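Local coordinates for protein aminopentol aminotransferase (Sphingopyxis macrogoltabida, PDB 6HBS) that transfers the amino group of hydrolysed fumonisin B1 (aminopentol) to pyruvate, using pyridoxal 5'-phosphate as cofactor, at residues W256-A268 and A292-I304. Residues are numbered along the deposited sequence; the frame is centred on the assembly and turned at random.
Sequences WGKCFANGYPISA and AVPMAAAIETLRI. With PLP (pyridoxal-5'-phosphate), chain C.
T301 turns its methyl CG2 anti to the backbone N and its hydroxyl anti to the carbonyl carbon (chi1 -57°), so that CB and CG2 face F260 O while OG1 lies beside A261. I266 holds CG1 anti to its own N (chi1 -178°), and the extended chain brings CD1 across M295 at about a right angle, 3.8 Å from M295 CG. Between these two ends the turns of 259-264 pack on helix 292-304 through small residues: A261 CB sits 3.9 Å from A298 CB, letting the backbones close to 3.9 Å between the CA atoms of A261 and A298. The F260 ring presents its edge to A298 CB. The Y264 ring lies obliquely against A297 CB, 3.5 Å from Y264 CD1, and Y264 OH is hydrogen-bonded to OE1 of E75 on helix 72-82. P294 CB lies 3.5 Å from P265 O and near I266 CB, while P294 CG approaches P265 CD. T301 OG1 donates to A297 O from above the carbonyl plane (2.8 Å), sharing that oxygen with T301 N. Replacing T301 with alanine would remove OG1 and CG2, which is likely to open a gap beside F260 O and A261 and leave A297 O without its side-chain donor. No hydrogen bond crosses the interface; F260 O, buried without a conventional partner, receives a CA-H...O contact from A298 CA at 3.4 Å. Van der Waals packing thus joins the helix to the segment carrying K258, which itself does not touch the helix and whose NZ is bonded to PLP C4A as this class-III aminotransferase's internal aldimine.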
# COMPACT_ATOMS: atom_id res chain seq x y z
N TRP A 256 -5.50 -10.32 -6.05
CA TRP A 256 -6.41 -9.39 -6.71
C TRP A 256 -6.04 -7.96 -6.32
O TRP A 256 -5.49 -7.72 -5.24
CB TRP A 256 -7.85 -9.67 -6.31
CG TRP A 256 -8.33 -11.04 -6.65
CD1 TRP A 256 -8.09 -12.18 -5.96
CD2 TRP A 256 -9.19 -11.39 -7.73
NE1 TRP A 256 -8.72 -13.24 -6.56
CE2 TRP A 256 -9.41 -12.79 -7.64
CE3 TRP A 256 -9.79 -10.68 -8.78
CZ2 TRP A 256 -10.21 -13.47 -8.55
CZ3 TRP A 256 -10.58 -11.37 -9.68
CH2 TRP A 256 -10.76 -12.74 -9.57
N GLY A 257 -6.33 -7.03 -7.24
CA GLY A 257 -6.10 -5.62 -6.98
C GLY A 257 -6.56 -4.81 -8.17
O GLY A 257 -7.45 -5.26 -8.93
N LYS A 258 -5.99 -3.61 -8.28
CA LYS A 258 -6.24 -2.60 -9.33
C LYS A 258 -7.71 -2.15 -9.37
O LYS A 258 -7.98 -1.00 -9.07
CB LYS A 258 -5.71 -3.07 -10.70
CG LYS A 258 -4.18 -3.00 -10.77
CD LYS A 258 -3.49 -3.34 -12.09
CE LYS A 258 -2.01 -2.93 -12.13
NZ LYS A 258 -1.06 -3.94 -11.54
N CYS A 259 -8.62 -3.00 -9.85
CA CYS A 259 -9.88 -2.52 -10.37
C CYS A 259 -11.09 -3.01 -9.58
O CYS A 259 -12.18 -2.57 -9.89
CB CYS A 259 -10.06 -2.90 -11.83
SG CYS A 259 -10.54 -4.62 -12.09
N PHE A 260 -10.93 -3.80 -8.51
CA PHE A 260 -12.16 -4.34 -7.85
C PHE A 260 -12.85 -3.32 -6.92
O PHE A 260 -13.91 -3.62 -6.37
CB PHE A 260 -11.94 -5.70 -7.19
CG PHE A 260 -11.11 -5.77 -5.94
CD1 PHE A 260 -11.64 -5.41 -4.71
CD2 PHE A 260 -9.82 -6.26 -5.98
CE1 PHE A 260 -10.87 -5.49 -3.56
CE2 PHE A 260 -9.06 -6.36 -4.83
CZ PHE A 260 -9.59 -6.00 -3.61
N ALA A 261 -12.29 -2.12 -6.77
CA ALA A 261 -13.02 -0.96 -6.19
C ALA A 261 -12.98 0.23 -7.17
O ALA A 261 -13.12 1.37 -6.76
CB ALA A 261 -12.42 -0.62 -4.84
N ASN A 262 -12.85 -0.07 -8.47
CA ASN A 262 -12.95 0.87 -9.56
C ASN A 262 -12.05 2.11 -9.36
O ASN A 262 -12.40 3.21 -9.79
CB ASN A 262 -14.40 1.33 -9.82
CG ASN A 262 -14.55 1.94 -11.19
OD1 ASN A 262 -14.01 1.39 -12.15
ND2 ASN A 262 -15.26 3.07 -11.30
N GLY A 263 -10.87 1.94 -8.74
CA GLY A 263 -9.93 3.05 -8.58
C GLY A 263 -9.61 3.34 -7.11
O GLY A 263 -8.59 3.92 -6.84
N TYR A 264 -10.50 2.97 -6.19
CA TYR A 264 -10.19 3.06 -4.74
C TYR A 264 -9.07 2.06 -4.39
O TYR A 264 -8.99 0.99 -4.97
CB TYR A 264 -11.47 2.87 -3.93
CG TYR A 264 -12.36 4.09 -3.94
CD1 TYR A 264 -13.25 4.32 -4.97
CD2 TYR A 264 -12.27 5.06 -2.95
CE1 TYR A 264 -14.04 5.46 -5.02
CE2 TYR A 264 -13.08 6.18 -2.96
CZ TYR A 264 -13.97 6.38 -4.00
OH TYR A 264 -14.74 7.51 -4.03
N PRO A 265 -8.15 2.42 -3.46
CA PRO A 265 -6.95 1.61 -3.21
C PRO A 265 -7.26 0.48 -2.24
O PRO A 265 -7.40 0.69 -1.01
CB PRO A 265 -5.98 2.63 -2.63
CG PRO A 265 -6.89 3.58 -1.85
CD PRO A 265 -8.17 3.65 -2.66
N ILE A 266 -7.31 -0.74 -2.80
CA ILE A 266 -7.53 -1.93 -2.05
C ILE A 266 -7.10 -3.12 -2.94
O ILE A 266 -7.33 -3.12 -4.16
CB ILE A 266 -8.97 -2.07 -1.54
CG1 ILE A 266 -9.15 -3.34 -0.71
CG2 ILE A 266 -9.99 -1.99 -2.68
CD1 ILE A 266 -10.41 -3.35 0.12
N SER A 267 -6.48 -4.10 -2.30
CA SER A 267 -5.99 -5.36 -2.93
C SER A 267 -6.36 -6.50 -2.00
O SER A 267 -6.80 -6.27 -0.86
CB SER A 267 -4.49 -5.30 -3.22
OG SER A 267 -4.18 -4.23 -4.11
N ALA A 268 -6.28 -7.74 -2.49
CA ALA A 268 -6.77 -8.87 -1.75
C ALA A 268 -5.97 -10.12 -2.05
O ALA A 268 -5.55 -10.33 -3.20
CB ALA A 268 -8.22 -9.15 -2.06
N ALA A 292 -12.37 1.58 5.70
CA ALA A 292 -13.70 1.21 5.28
C ALA A 292 -14.10 1.79 3.92
O ALA A 292 -14.84 1.13 3.20
CB ALA A 292 -14.70 1.64 6.33
N VAL A 293 -13.68 3.00 3.56
CA VAL A 293 -14.22 3.63 2.34
C VAL A 293 -13.83 2.80 1.10
O VAL A 293 -14.67 2.52 0.26
CB VAL A 293 -13.85 5.12 2.22
CG1 VAL A 293 -14.18 5.73 0.84
CG2 VAL A 293 -14.58 5.93 3.31
N PRO A 294 -12.56 2.37 0.93
CA PRO A 294 -12.21 1.50 -0.19
C PRO A 294 -13.00 0.19 -0.15
O PRO A 294 -13.33 -0.33 -1.20
CB PRO A 294 -10.69 1.32 -0.05
CG PRO A 294 -10.27 2.57 0.68
CD PRO A 294 -11.38 2.81 1.69
N MET A 295 -13.33 -0.31 1.05
CA MET A 295 -14.10 -1.51 1.17
C MET A 295 -15.55 -1.30 0.69
O MET A 295 -16.14 -2.22 0.06
CB MET A 295 -14.08 -2.05 2.59
CG MET A 295 -12.70 -2.54 3.00
SD MET A 295 -12.79 -3.36 4.58
CE MET A 295 -11.04 -3.44 4.94
N ALA A 296 -16.12 -0.14 1.00
CA ALA A 296 -17.48 0.20 0.54
C ALA A 296 -17.52 0.29 -0.99
O ALA A 296 -18.47 -0.20 -1.66
CB ALA A 296 -17.93 1.50 1.20
N ALA A 297 -16.51 0.95 -1.56
CA ALA A 297 -16.38 1.00 -3.02
C ALA A 297 -16.25 -0.42 -3.63
O ALA A 297 -16.84 -0.70 -4.68
CB ALA A 297 -15.22 1.86 -3.41
N ALA A 298 -15.52 -1.31 -2.96
CA ALA A 298 -15.30 -2.64 -3.48
C ALA A 298 -16.61 -3.42 -3.43
O ALA A 298 -16.93 -4.16 -4.37
CB ALA A 298 -14.20 -3.35 -2.69
N ILE A 299 -17.38 -3.27 -2.34
CA ILE A 299 -18.65 -3.98 -2.24
C ILE A 299 -19.54 -3.58 -3.42
O ILE A 299 -20.21 -4.42 -4.00
CB ILE A 299 -19.32 -3.74 -0.87
CG1 ILE A 299 -18.57 -4.49 0.23
CG2 ILE A 299 -20.79 -4.10 -0.88
CD1 ILE A 299 -19.03 -4.11 1.64
N GLU A 300 -19.59 -2.30 -3.75
CA GLU A 300 -20.49 -1.85 -4.80
C GLU A 300 -19.97 -2.25 -6.19
O GLU A 300 -20.73 -2.62 -7.06
CB GLU A 300 -20.68 -0.35 -4.67
CG GLU A 300 -21.64 0.25 -5.68
CD GLU A 300 -23.08 -0.22 -5.58
OE1 GLU A 300 -23.40 -0.96 -4.68
OE2 GLU A 300 -23.86 0.16 -6.44
N THR A 301 -18.66 -2.11 -6.42
CA THR A 301 -18.01 -2.60 -7.64
C THR A 301 -18.27 -4.10 -7.82
O THR A 301 -18.70 -4.51 -8.89
CB THR A 301 -16.51 -2.30 -7.61
OG1 THR A 301 -16.30 -0.90 -7.44
CG2 THR A 301 -15.83 -2.79 -8.86
N LEU A 302 -18.06 -4.92 -6.78
CA LEU A 302 -18.31 -6.34 -6.89
C LEU A 302 -19.81 -6.61 -7.20
O LEU A 302 -20.10 -7.55 -7.94
CB LEU A 302 -17.90 -7.09 -5.63
CG LEU A 302 -16.40 -7.14 -5.31
CD1 LEU A 302 -16.18 -7.83 -3.96
CD2 LEU A 302 -15.59 -7.82 -6.41
N ARG A 303 -20.73 -5.81 -6.64
CA ARG A 303 -22.17 -6.00 -6.93
C ARG A 303 -22.43 -5.76 -8.43
O ARG A 303 -23.13 -6.52 -9.10
CB ARG A 303 -23.06 -5.10 -6.05
CG ARG A 303 -24.56 -5.29 -6.28
CD ARG A 303 -25.45 -4.12 -5.87
NE ARG A 303 -25.17 -2.84 -6.53
CZ ARG A 303 -25.52 -2.53 -7.76
NH1 ARG A 303 -26.15 -3.41 -8.52
NH2 ARG A 303 -25.24 -1.34 -8.25
N ILE A 304 -21.88 -4.68 -8.96
CA ILE A 304 -22.02 -4.36 -10.34
C ILE A 304 -21.43 -5.47 -11.22
O ILE A 304 -22.01 -5.81 -12.27
CB ILE A 304 -21.43 -2.98 -10.62
CG1 ILE A 304 -22.26 -1.90 -9.93
CG2 ILE A 304 -21.29 -2.73 -12.12
CD1 ILE A 304 -21.68 -0.55 -10.03
N1 PLP C . 0.89 -8.37 -10.12
C2 PLP C . 0.53 -8.04 -11.38
C2A PLP C . 0.21 -9.10 -12.41
C3 PLP C . 0.38 -6.63 -11.73
O3 PLP C . 0.01 -6.27 -12.97
C4 PLP C . 0.63 -5.60 -10.69
C4A PLP C . 0.45 -4.18 -11.08
C5 PLP C . 1.09 -6.10 -9.36
C6 PLP C . 1.16 -7.47 -9.15
C5A PLP C . 1.41 -5.16 -8.20
O4P PLP C . 0.28 -4.31 -7.88
P PLP C . 0.69 -2.87 -7.27
O1P PLP C . 1.33 -2.08 -8.32
O2P PLP C . 1.67 -3.19 -6.18
O3P PLP C . -0.67 -2.36 -6.83